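Local atomic coordinates of methionine-binding protein (Coxiella burnetii, PDB entry 3TQW), a protein that binds methionine and probably delivers it, as the substrate-binding lipoprotein of an ABC transporter, to the membrane permease for uptake. Residues P13-L17 / A228-F233; K80-P85 / G236-A240; L88-K92 / S162-V166; A103-S109 / L149-D155. All coordinates share one frame; numbering follows the deposited sequence. Where two conformers were deposited one is given.

Interaction 1. Residues P13-L17 / A228-F233; sequences PETQL and AAKKIF. With MET (methionine), chain C.
Phe233 reaches Pro13 because its CG stands anti to its carbonyl carbon (chi1 -62°), which sends the ring from the end of helix 223-233 toward the first turn of helix 13-29. Leu17 answers with CG anti to the backbone N (chi1 -176°), and this carries its CD1 branch over the backbone of Ala229, 3.8 Å from Ala229 N. The two helical segments run antiparallel, at 161°, with axes 10.1 Å apart.

The far end of the ring does most of the work: Phe233 CZ lies 3.6 Å from Pro13 CB and 3.9 Å from Glu14 CG, while Leu17 CB sits at the ring edge. Ile232 divides its two branches between neighbours, CG2 resting 3.8 Å from Pro13 CB and CD1 touching Gln16 CB and the backbone N of Leu17. Tyr84 meets the Phe233 ring and also touches Glu14 and Leu17, so the same apolar cluster borders the methionine pocket.

Glu14 passes from this cluster to the ligand. Its chain is extended beyond CG, its carboxylate is tilted against the Phe233 ring, and OE2 comes within 2.8 Å of the methionine N. Between the two segments the contact is one of van der Waals packing, without a hydrogen bond, and the buried carboxylate beside it probably offers its charge to the amino group of the ligand, favouring a free amino acid.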
loop_
_atom_site.group_PDB
_atom_site.type_symbol
_atom_site.label_atom_id
_atom_site.label_comp_id
_atom_site.label_asym_id
_atom_site.label_seq_id
_atom_site.Cartn_x
_atom_site.Cartn_y
_atom_site.Cartn_z
ATOM N N PRO A 13 6.484 3.585 8.547
ATOM C CA PRO A 13 5.325 3.765 9.434
ATOM C C PRO A 13 4.608 2.456 9.756
ATOM O O PRO A 13 4.126 2.291 10.880
ATOM C CB PRO A 13 4.379 4.661 8.622
ATOM C CG PRO A 13 5.186 5.216 7.516
ATOM C CD PRO A 13 6.332 4.304 7.269
ATOM N N GLU A 14 4.511 1.549 8.787
ATOM C CA GLU A 14 3.820 0.280 9.032
ATOM C C GLU A 14 4.599 -0.630 9.980
ATOM O O GLU A 14 4.018 -1.453 10.689
ATOM C CB GLU A 14 3.494 -0.434 7.721
ATOM C CG GLU A 14 2.516 0.356 6.855
ATOM C CD GLU A 14 2.283 -0.275 5.500
ATOM O OE1 GLU A 14 2.728 -1.422 5.283
ATOM O OE2 GLU A 14 1.652 0.386 4.652
ATOM N N THR A 15 5.916 -0.488 9.981
ATOM C CA THR A 15 6.744 -1.213 10.929
ATOM C C THR A 15 6.503 -0.679 12.338
ATOM O O THR A 15 6.487 -1.449 13.298
ATOM C CB THR A 15 8.237 -1.138 10.547
ATOM O OG1 THR A 15 8.444 -1.887 9.340
ATOM C CG2 THR A 15 9.115 -1.730 11.649
ATOM N N GLN A 16 6.301 0.633 12.464
ATOM C CA GLN A 16 5.953 1.213 13.764
ATOM C C GLN A 16 4.627 0.645 14.248
ATOM O O GLN A 16 4.477 0.309 15.420
ATOM C CB GLN A 16 5.865 2.739 13.691
ATOM C CG GLN A 16 7.190 3.410 13.396
ATOM C CD GLN A 16 7.089 4.925 13.358
ATOM O OE1 GLN A 16 7.670 5.565 12.488
ATOM N NE2 GLN A 16 6.363 5.502 14.310
ATOM N N LEU A 17 3.667 0.544 13.336
ATOM C CA LEU A 17 2.378 -0.033 13.666
ATOM C C LEU A 17 2.577 -1.462 14.167
ATOM O O LEU A 17 1.999 -1.870 15.178
ATOM C CB LEU A 17 1.446 -0.009 12.448
ATOM C CG LEU A 17 0.029 -0.511 12.730
ATOM C CD1 LEU A 17 -0.703 0.490 13.618
ATOM C CD2 LEU A 17 -0.738 -0.742 11.439
ATOM N N ALA A 228 -2.793 3.519 17.966
ATOM C CA ALA A 228 -1.497 3.836 17.366
ATOM C C ALA A 228 -1.622 4.199 15.888
ATOM O O ALA A 228 -0.921 5.085 15.397
ATOM C CB ALA A 228 -0.522 2.684 17.540
ATOM N N ALA A 229 -2.502 3.503 15.175
ATOM C CA ALA A 229 -2.734 3.820 13.769
ATOM C C ALA A 229 -3.171 5.275 13.629
ATOM O O ALA A 229 -2.703 5.986 12.741
ATOM C CB ALA A 229 -3.776 2.884 13.172
ATOM N N LYS A 230 -4.064 5.712 14.513
ATOM C CA LYS A 230 -4.502 7.104 14.536
ATOM C C LYS A 230 -3.327 8.067 14.684
ATOM O O LYS A 230 -3.270 9.091 14.007
ATOM C CB LYS A 230 -5.499 7.348 15.676
ATOM C CG LYS A 230 -6.968 7.320 15.264
ATOM C CD LYS A 230 -7.497 5.896 15.172
ATOM C CE LYS A 230 -8.982 5.861 14.811
ATOM N NZ LYS A 230 -9.499 4.461 14.650
ATOM N N LYS A 231 -2.391 7.748 15.570
ATOM C CA LYS A 231 -1.260 8.642 15.807
ATOM C C LYS A 231 -0.283 8.641 14.626
ATOM O O LYS A 231 0.290 9.671 14.286
ATOM C CB LYS A 231 -0.526 8.279 17.099
ATOM C CG LYS A 231 -1.389 8.315 18.365
ATOM C CD LYS A 231 -0.510 8.402 19.605
ATOM C CE LYS A 231 -1.170 7.804 20.851
ATOM N NZ LYS A 231 -2.650 7.925 20.876
ATOM N N ILE A 232 -0.101 7.479 14.004
ATOM C CA ILE A 232 0.864 7.334 12.922
ATOM C C ILE A 232 0.302 7.803 11.578
ATOM O O ILE A 232 0.990 8.479 10.815
ATOM C CB ILE A 232 1.352 5.869 12.804
ATOM C CG1 ILE A 232 2.049 5.429 14.098
ATOM C CG2 ILE A 232 2.286 5.702 11.611
ATOM C CD1 ILE A 232 2.127 3.923 14.256
ATOM N N PHE A 233 -0.953 7.452 11.302
ATOM C CA PHE A 233 -1.550 7.666 9.980
ATOM C C PHE A 233 -2.705 8.669 9.954
ATOM O O PHE A 233 -3.141 9.097 8.879
ATOM C CB PHE A 233 -2.057 6.340 9.408
ATOM C CG PHE A 233 -0.981 5.312 9.195
ATOM C CD1 PHE A 233 -0.183 5.348 8.062
ATOM C CD2 PHE A 233 -0.777 4.301 10.123
ATOM C CE1 PHE A 233 0.814 4.396 7.861
ATOM C CE2 PHE A 233 0.211 3.347 9.926
ATOM C CZ PHE A 233 1.005 3.394 8.792
HETATM N N MET C . 0.775 -0.343 2.055
HETATM C CA MET C . 0.648 -0.221 0.597
HETATM C C MET C . -0.686 0.439 0.259
HETATM O O MET C . -1.687 0.169 0.920
HETATM C CB MET C . 0.741 -1.608 -0.054
HETATM C CG MET C . 0.676 -1.631 -1.584
HETATM S SD MET C . 0.793 -3.315 -2.244
HETATM C CE MET C . 2.473 -3.710 -1.764
HETATM O OXT MET C . -0.801 1.252 -0.662
#

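Interaction 2. Residues K80-P85 / G236-A240; sequences KTFVYP and GAIPA
Residues 80-83 and 238-239 pair as antiparallel strands, with Val83 and Ile238 as a hydrogen-bonded pair (Val83 N to Ile238 O 2.8 Å, Ile238 N to Val83 O 2.9 Å), Phe82 and Pro239 as the neighbouring non-hydrogen-bonded pair, and a further bond from Ala240 N to Thr81 O at 3.0 Å.

On one face, Val83 and Ile238 lie side by side and point the same way; in the conformer given, Val83 CG1 lies about 3.5 Å from Ile238 CB. The CD1 end of Ile238 continues to Pro85, 3.8 Å from its CG, the two side chains crossing at about a right angle.

Phe82 and Tyr84 send their rings to the other side. Phe82 CD1 reaches Pro239 N, and Tyr84 CE1 touches Ala237 CB at 3.6 Å. Phe82 continues into helix 223-233 through Leu226 and Ala229, whereas Tyr84 belongs to the methionine pocket. Beyond the strands, a water donates to both Pro85 O and Gly236 O and bridges the two carbonyls.

The C-terminal residues thus supply one of the two edge strands of the six-stranded mixed sheet, beside the point where strand 75-83 leaves for the second lobe, an arrangement typical of a periplasmic-binding-protein fold.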
loop_
_atom_site.group_PDB
_atom_site.type_symbol
_atom_site.label_atom_id
_atom_site.label_comp_id
_atom_site.label_asym_id
_atom_site.label_seq_id
_atom_site.Cartn_x
_atom_site.Cartn_y
_atom_site.Cartn_z
ATOM N N LYS A 80 -7.696 -8.888 7.078
ATOM C CA LYS A 80 -7.393 -7.517 6.687
ATOM C C LYS A 80 -6.922 -6.701 7.885
ATOM O O LYS A 80 -7.286 -6.985 9.029
ATOM C CB LYS A 80 -8.628 -6.860 6.063
ATOM C CG LYS A 80 -9.155 -7.561 4.825
ATOM C CD LYS A 80 -10.421 -6.879 4.309
ATOM C CE LYS A 80 -11.016 -7.618 3.119
ATOM N NZ LYS A 80 -11.527 -8.970 3.491
ATOM N N THR A 81 -6.112 -5.683 7.618
ATOM C CA THR A 81 -5.607 -4.818 8.674
ATOM C C THR A 81 -6.197 -3.420 8.538
ATOM O O THR A 81 -7.126 -3.052 9.258
ATOM C CB THR A 81 -4.070 -4.731 8.630
ATOM O OG1 THR A 81 -3.653 -4.312 7.320
ATOM C CG2 THR A 81 -3.469 -6.086 8.928
ATOM N N PHE A 82 -5.650 -2.644 7.610
ATOM C CA PHE A 82 -6.168 -1.315 7.334
ATOM C C PHE A 82 -6.144 -1.068 5.840
ATOM O O PHE A 82 -5.352 -1.671 5.117
ATOM C CB PHE A 82 -5.308 -0.240 8.018
ATOM C CG PHE A 82 -5.250 -0.361 9.515
ATOM C CD1 PHE A 82 -6.084 0.402 10.315
ATOM C CD2 PHE A 82 -4.355 -1.224 10.121
ATOM C CE1 PHE A 82 -6.034 0.293 11.689
ATOM C CE2 PHE A 82 -4.301 -1.340 11.498
ATOM C CZ PHE A 82 -5.137 -0.579 12.284
ATOM N N VAL A 83 -7.022 -0.192 5.370
ATOM C CA VAL A 83 -6.891 0.343 4.026
ATOM C C VAL A 83 -6.253 1.724 4.139
ATOM O O VAL A 83 -6.559 2.485 5.059
ATOM C CB VAL A 83 -8.244 0.428 3.292
ATOM C CG1 VAL A 83 -9.235 1.267 4.085
ATOM C CG2 VAL A 83 -8.054 0.992 1.887
ATOM N N TYR A 84 -5.347 2.030 3.217
ATOM C CA TYR A 84 -4.608 3.288 3.246
ATOM C C TYR A 84 -4.886 4.054 1.956
ATOM O O TYR A 84 -4.129 3.939 0.993
ATOM C CB TYR A 84 -3.101 3.032 3.370
ATOM C CG TYR A 84 -2.679 2.234 4.587
ATOM C CD1 TYR A 84 -2.516 2.850 5.826
ATOM C CD2 TYR A 84 -2.414 0.870 4.491
ATOM C CE1 TYR A 84 -2.117 2.127 6.944
ATOM C CE2 TYR A 84 -2.016 0.136 5.607
ATOM C CZ TYR A 84 -1.869 0.772 6.830
ATOM O OH TYR A 84 -1.474 0.054 7.939
ATOM N N PRO A 85 -5.982 4.832 1.928
ATOM C CA PRO A 85 -6.390 5.503 0.690
ATOM C C PRO A 85 -5.250 6.272 0.049
ATOM O O PRO A 85 -4.649 7.142 0.684
ATOM C CB PRO A 85 -7.495 6.453 1.158
ATOM C CG PRO A 85 -8.104 5.737 2.310
ATOM C CD PRO A 85 -6.938 5.081 3.023
ATOM N N GLY A 236 -5.507 8.680 7.472
ATOM C CA GLY A 236 -4.897 7.998 6.344
ATOM C C GLY A 236 -4.934 6.485 6.467
ATOM O O GLY A 236 -4.587 5.773 5.521
ATOM N N ALA A 237 -5.345 5.997 7.634
ATOM C CA ALA A 237 -5.535 4.566 7.846
ATOM C C ALA A 237 -6.951 4.287 8.329
ATOM O O ALA A 237 -7.418 4.889 9.297
ATOM C CB ALA A 237 -4.522 4.030 8.846
ATOM N N ILE A 238 -7.631 3.374 7.649
ATOM C CA ILE A 238 -8.986 2.999 8.007
ATOM C C ILE A 238 -9.029 1.520 8.343
ATOM O O ILE A 238 -8.670 0.690 7.515
ATOM C CB ILE A 238 -9.955 3.274 6.851
ATOM C CG1 ILE A 238 -9.793 4.719 6.374
ATOM C CG2 ILE A 238 -11.398 2.994 7.277
ATOM C CD1 ILE A 238 -10.564 5.026 5.138
ATOM N N PRO A 239 -9.453 1.189 9.572
ATOM C CA PRO A 239 -9.572 -0.201 10.012
ATOM C C PRO A 239 -10.376 -1.005 8.999
ATOM O O PRO A 239 -11.404 -0.530 8.523
ATOM C CB PRO A 239 -10.330 -0.080 11.335
ATOM C CG PRO A 239 -9.934 1.269 11.854
ATOM C CD PRO A 239 -9.829 2.141 10.633
ATOM N N ALA A 240 -9.895 -2.194 8.653
ATOM C CA ALA A 240 -10.540 -3.003 7.626
ATOM C C ALA A 240 -10.840 -4.415 8.116
ATOM O O ALA A 240 -11.519 -5.175 7.426
ATOM C CB ALA A 240 -9.681 -3.043 6.364
ATOM O OXT ALA A 240 -10.419 -4.830 9.198
HETATM O O HOH W 1 -3.821 7.055 3.196
#

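Interaction 3. Residues L88-K92 / S162-V166; sequences LYSKK and SLGDV
A loop-to-strand-end contact, partly buried and mixed in character, joins Leu163 and Gly164 to the lysines that follow strand 87-89, at the end of that strand of the five-stranded sheet and about 19 Å from the centre of the chain. Residues 162-166 belong to the connection between strands 150-154 and 168-171. The apolar core of the contact is Leu163, which lies across the chain of Lys91 at about a right angle. The near-extended start of the lysine (chi2 160°) carries CD to Leu163 CB, 3.4 Å away in a tight carbon contact, and the bend at chi3 (58°) then turns CE and NZ. The two branches of Leu163 turn to the strand end, CD1 toward Tyr89 CB and CD2 to within 3.7 Å of Tyr89 O. Ala169 and Leu181 also touch this leucine.

Polar atoms close the other side. Lys92 runs out extended and then bends at chi4, so that NZ donates to Gly164 O at 3.1 Å; the nitrogen stands well above the carbonyl plane, 59° out of it. Lys92 CE passes 3.4 Å from Val166 O on the way. A water ties the backbones together, accepting from Lys91 N at 2.8 Å and donating to Leu163 O and Val166 O. Ser90 shapes the turn: its OG accepts from Lys92 N at 2.8 Å in an ST turn and is also hydrogen-bonded to Asp167 O.

The lysines therefore serve here chiefly through their methylenes and one amino-to-carbonyl bond. With Lys92 NZ 6.3 Å from Asp165 OD1, that carboxylate would add at most a modest, longer-range attraction.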
loop_
_atom_site.group_PDB
_atom_site.type_symbol
_atom_site.label_atom_id
_atom_site.label_comp_id
_atom_site.label_asym_id
_atom_site.label_seq_id
_atom_site.Cartn_x
_atom_site.Cartn_y
_atom_site.Cartn_z
ATOM N N LEU A 88 -2.893 11.732 -4.392
ATOM C CA LEU A 88 -2.147 12.349 -5.476
ATOM C C LEU A 88 -1.460 13.580 -4.904
ATOM O O LEU A 88 -2.105 14.407 -4.256
ATOM C CB LEU A 88 -3.087 12.760 -6.611
ATOM C CG LEU A 88 -3.884 11.651 -7.290
ATOM C CD1 LEU A 88 -4.917 12.246 -8.242
ATOM C CD2 LEU A 88 -2.943 10.713 -8.031
ATOM N N TYR A 89 -0.159 13.703 -5.140
ATOM C CA TYR A 89 0.632 14.753 -4.510
ATOM C C TYR A 89 1.395 15.572 -5.536
ATOM O O TYR A 89 1.691 15.095 -6.625
ATOM C CB TYR A 89 1.636 14.148 -3.531
ATOM C CG TYR A 89 1.016 13.273 -2.466
ATOM C CD1 TYR A 89 0.666 13.800 -1.231
ATOM C CD2 TYR A 89 0.794 11.919 -2.690
ATOM C CE1 TYR A 89 0.103 13.013 -0.251
ATOM C CE2 TYR A 89 0.231 11.117 -1.711
ATOM C CZ TYR A 89 -0.113 11.670 -0.492
ATOM O OH TYR A 89 -0.675 10.894 0.500
ATOM N N SER A 90 1.730 16.803 -5.176
ATOM C CA SER A 90 2.523 17.650 -6.051
ATOM C C SER A 90 3.272 18.703 -5.251
ATOM O O SER A 90 2.825 19.113 -4.182
ATOM C CB SER A 90 1.633 18.330 -7.095
ATOM O OG SER A 90 2.376 19.253 -7.870
ATOM N N LYS A 91 4.419 19.121 -5.773
ATOM C CA LYS A 91 5.129 20.275 -5.247
ATOM C C LYS A 91 5.111 21.399 -6.279
ATOM O O LYS A 91 5.839 22.384 -6.150
ATOM C CB LYS A 91 6.569 19.908 -4.875
ATOM C CG LYS A 91 6.683 19.119 -3.580
ATOM C CD LYS A 91 8.003 18.372 -3.479
ATOM C CE LYS A 91 9.196 19.306 -3.562
ATOM N NZ LYS A 91 10.478 18.557 -3.420
ATOM N N LYS A 92 4.270 21.250 -7.300
ATOM C CA LYS A 92 4.192 22.252 -8.363
ATOM C C LYS A 92 2.793 22.862 -8.530
ATOM O O LYS A 92 2.654 23.967 -9.049
ATOM C CB LYS A 92 4.696 21.676 -9.696
ATOM C CG LYS A 92 6.169 21.255 -9.685
ATOM C CD LYS A 92 6.639 20.855 -11.077
ATOM C CE LYS A 92 8.014 20.187 -11.059
ATOM N NZ LYS A 92 9.098 21.082 -10.561
ATOM N N SER A 162 10.326 12.115 -6.649
ATOM C CA SER A 162 10.118 12.515 -8.036
ATOM C C SER A 162 9.453 13.882 -8.165
ATOM O O SER A 162 9.401 14.450 -9.254
ATOM C CB SER A 162 9.281 11.467 -8.781
ATOM O OG SER A 162 7.915 11.523 -8.397
ATOM N N LEU A 163 8.961 14.410 -7.050
ATOM C CA LEU A 163 8.105 15.593 -7.075
ATOM C C LEU A 163 8.794 16.862 -7.559
ATOM O O LEU A 163 8.139 17.871 -7.800
ATOM C CB LEU A 163 7.462 15.824 -5.708
ATOM C CG LEU A 163 6.424 14.771 -5.318
ATOM C CD1 LEU A 163 5.849 15.074 -3.946
ATOM C CD2 LEU A 163 5.317 14.714 -6.366
ATOM N N GLY A 164 10.113 16.816 -7.700
ATOM C CA GLY A 164 10.835 17.932 -8.279
ATOM C C GLY A 164 10.852 17.843 -9.794
ATOM O O GLY A 164 11.159 18.818 -10.479
ATOM N N ASP A 165 10.506 16.671 -10.318
ATOM C CA ASP A 165 10.625 16.402 -11.749
ATOM C C ASP A 165 9.291 16.113 -12.433
ATOM O O ASP A 165 9.222 16.040 -13.658
ATOM C CB ASP A 165 11.581 15.231 -11.988
ATOM C CG ASP A 165 12.990 15.522 -11.506
ATOM O OD1 ASP A 165 13.458 16.666 -11.689
ATOM O OD2 ASP A 165 13.627 14.609 -10.943
ATOM N N VAL A 166 8.235 15.926 -11.652
ATOM C CA VAL A 166 6.921 15.700 -12.244
ATOM C C VAL A 166 5.928 16.689 -11.667
ATOM O O VAL A 166 6.201 17.336 -10.659
ATOM C CB VAL A 166 6.419 14.265 -12.011
ATOM C CG1 VAL A 166 7.400 13.262 -12.621
ATOM C CG2 VAL A 166 6.234 14.004 -10.514
HETATM O O HOH W 2 5.572 18.018 -8.031
#

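Interaction 4. Residues A103-S109 / L149-D155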
loop_
_atom_site.group_PDB
_atom_site.type_symbol
_atom_site.label_atom_id
_atom_site.label_comp_id
_atom_site.label_asym_id
_atom_site.label_seq_id
_atom_site.Cartn_x
_atom_site.Cartn_y
_atom_site.Cartn_z
ATOM N N ALA A 103 1.641 17.695 -19.108
ATOM C CA ALA A 103 2.221 17.583 -17.776
ATOM C C ALA A 103 2.596 16.132 -17.494
ATOM O O ALA A 103 1.961 15.218 -18.016
ATOM C CB ALA A 103 1.247 18.091 -16.732
ATOM N N LYS A 104 3.628 15.927 -16.678
ATOM C CA LYS A 104 4.083 14.583 -16.313
ATOM C C LYS A 104 3.448 14.116 -15.012
ATOM O O LYS A 104 3.499 14.814 -14.001
ATOM C CB LYS A 104 5.598 14.551 -16.145
ATOM C CG LYS A 104 6.375 15.014 -17.361
ATOM C CD LYS A 104 7.875 14.958 -17.107
ATOM C CE LYS A 104 8.651 15.160 -18.400
ATOM N NZ LYS A 104 10.120 15.119 -18.176
ATOM N N ILE A 105 2.861 12.924 -15.046
ATOM C CA ILE A 105 2.247 12.327 -13.875
ATOM C C ILE A 105 2.957 11.015 -13.563
ATOM O O ILE A 105 2.980 10.110 -14.397
ATOM C CB ILE A 105 0.763 11.995 -14.126
ATOM C CG1 ILE A 105 0.037 13.166 -14.794
ATOM C CG2 ILE A 105 0.086 11.605 -12.822
ATOM C CD1 ILE A 105 -0.218 14.323 -13.876
ATOM N N ALA A 106 3.536 10.911 -12.372
ATOM C CA ALA A 106 4.237 9.691 -11.984
ATOM C C ALA A 106 3.291 8.726 -11.282
ATOM O O ALA A 106 2.460 9.141 -10.478
ATOM C CB ALA A 106 5.429 10.014 -11.096
ATOM N N VAL A 107 3.416 7.442 -11.609
ATOM C CA VAL A 107 2.625 6.386 -10.979
ATOM C C VAL A 107 3.548 5.206 -10.667
ATOM O O VAL A 107 4.608 5.075 -11.281
ATOM C CB VAL A 107 1.505 5.897 -11.910
ATOM C CG1 VAL A 107 0.561 7.045 -12.267
ATOM C CG2 VAL A 107 2.103 5.288 -13.183
ATOM N N PRO A 108 3.159 4.348 -9.708
ATOM C CA PRO A 108 3.940 3.132 -9.424
ATOM C C PRO A 108 4.032 2.257 -10.670
ATOM O O PRO A 108 3.123 2.312 -11.498
ATOM C CB PRO A 108 3.113 2.420 -8.347
ATOM C CG PRO A 108 2.277 3.505 -7.720
ATOM C CD PRO A 108 1.965 4.453 -8.850
ATOM N N SER A 109 5.102 1.468 -10.791
ATOM C CA SER A 109 5.360 0.674 -11.996
ATOM C C SER A 109 4.982 -0.804 -11.858
ATOM O O SER A 109 4.947 -1.524 -12.843
ATOM C CB SER A 109 6.834 0.779 -12.386
ATOM O OG SER A 109 7.654 0.231 -11.360
ATOM N N LEU A 149 -1.643 14.221 -20.934
ATOM C CA LEU A 149 -0.744 14.049 -19.805
ATOM C C LEU A 149 0.224 12.905 -20.080
ATOM O O LEU A 149 -0.139 11.911 -20.699
ATOM C CB LEU A 149 -1.552 13.794 -18.532
ATOM C CG LEU A 149 -2.493 14.937 -18.133
ATOM C CD1 LEU A 149 -3.436 14.517 -17.015
ATOM C CD2 LEU A 149 -1.700 16.165 -17.721
ATOM N N LYS A 150 1.465 13.061 -19.635
ATOM C CA LYS A 150 2.472 12.032 -19.833
ATOM C C LYS A 150 2.633 11.182 -18.573
ATOM O O LYS A 150 2.955 11.698 -17.502
ATOM C CB LYS A 150 3.803 12.673 -20.223
ATOM C CG LYS A 150 3.687 13.596 -21.430
ATOM C CD LYS A 150 5.021 14.225 -21.790
ATOM C CE LYS A 150 4.880 15.155 -22.985
ATOM N NZ LYS A 150 6.193 15.721 -23.398
ATOM N N ILE A 151 2.403 9.881 -18.708
ATOM C CA ILE A 151 2.495 8.965 -17.574
ATOM C C ILE A 151 3.920 8.453 -17.394
ATOM O O ILE A 151 4.497 7.863 -18.304
ATOM C CB ILE A 151 1.540 7.773 -17.737
ATOM C CG1 ILE A 151 0.110 8.266 -17.958
ATOM C CG2 ILE A 151 1.597 6.870 -16.513
ATOM C CD1 ILE A 151 -0.418 9.131 -16.818
ATOM N N VAL A 152 4.476 8.687 -16.214
ATOM C CA VAL A 152 5.825 8.252 -15.878
ATOM C C VAL A 152 5.757 7.102 -14.875
ATOM O O VAL A 152 5.239 7.266 -13.776
ATOM C CB VAL A 152 6.629 9.411 -15.260
ATOM C CG1 VAL A 152 8.024 8.952 -14.868
ATOM C CG2 VAL A 152 6.704 10.574 -16.235
ATOM N N GLU A 153 6.278 5.941 -15.258
ATOM C CA GLU A 153 6.200 4.758 -14.411
ATOM C C GLU A 153 7.473 4.551 -13.579
ATOM O O GLU A 153 8.534 4.238 -14.115
ATOM C CB GLU A 153 5.853 3.537 -15.269
ATOM C CG GLU A 153 4.525 3.727 -16.038
ATOM C CD GLU A 153 4.457 2.947 -17.340
ATOM O OE1 GLU A 153 3.719 1.941 -17.395
ATOM O OE2 GLU A 153 5.133 3.349 -18.317
ATOM N N LEU A 154 7.352 4.746 -12.265
ATOM C CA LEU A 154 8.475 4.607 -11.339
ATOM C C LEU A 154 8.214 3.546 -10.281
ATOM O O LEU A 154 7.069 3.304 -9.897
ATOM C CB LEU A 154 8.749 5.937 -10.628
ATOM C CG LEU A 154 8.936 7.155 -11.541
ATOM C CD1 LEU A 154 9.042 8.430 -10.716
ATOM C CD2 LEU A 154 10.160 6.981 -12.417
ATOM N N ASP A 155 9.284 2.929 -9.793
ATOM C CA ASP A 155 9.171 2.040 -8.645
ATOM C C ASP A 155 8.564 2.805 -7.468
ATOM O O ASP A 155 8.898 3.968 -7.230
ATOM C CB ASP A 155 10.540 1.481 -8.260
ATOM C CG ASP A 155 10.482 0.620 -7.023
ATOM O OD1 ASP A 155 10.086 -0.557 -7.146
ATOM O OD2 ASP A 155 10.803 1.127 -5.925
HETATM O O HOH W 3 8.184 -1.734 -9.313
#
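Backbone hydrogen bonds come first between residues 103-109 and 149-155, which run as neighbouring parallel strands, their directions 32° apart. Carbonyl and amide alternate from Ala103 to Leu154: Lys150 N gives to Ala103 O, Ile105 N to Lys150 O at 2.7 Å, Val152 N to Ile105 O at 2.8 Å, Val107 N to Val152 O, and Leu154 N to Val107 O. CA-H...O contacts fill the intervals, among them Ala106 CA to Val152 O at 3.2 Å.

Apolar contacts occupy both faces. One carries Ile105, Val107, Ile151 and Glu153. Here Val107 CG2 and Ile151 CG2 meet at 3.7 Å, and Glu153 CG also touches Val107 CG2. Ile151 CD1 lies near Ile105 CB. Val107 CG2 gets there by standing between its own N and carbonyl carbon. On this face helix 111-123 covers Ile105 and Val107 through Leu121 and Ala117. Ala106 and Val152 occupy the other face, with Leu154 CD1 4.0 Å from Ala106 CB.

At the polar end a water links Ser109 OG, 2.9 Å away, to Asp155 OD1, to which it donates; OD2 of Asp155 is hydrogen-bonded to Ala157 N. Lys104 and Lys150 stretch outward on the Ala106 face.

Strand 150-154 forms one edge of the five-stranded sheet, and the route from strand 104-108 through helix 111-123 to this parallel neighbour is a beta-alpha-beta crossover, a basic unit of alpha/beta domains.

In the fold
Interactions 1 and 2 lie on the lobe built round the six-stranded sheet, their centres 11 Å apart, and they touch where Leu17 and Ala229 pack on Phe82. Interactions 3 and 4 share the five-stranded sheet, with centres 10 Å apart; Ser162 meets Leu154 and Val166 meets Lys104. Between the pairs the centres are 25 to 28 Å apart. Along the chain, interaction 1 and interaction 2 alternate in their segments, while the second lobe, with 3 and 4, is inserted between strands 75-83 and 198-204. The step from strand 75-83 to strand 87-89 is one of two crossings, the chain returning before strand 198-204. Methionine binds between the lobes, touched by Glu14 and Tyr84 and hydrogen-bonded to Arg116.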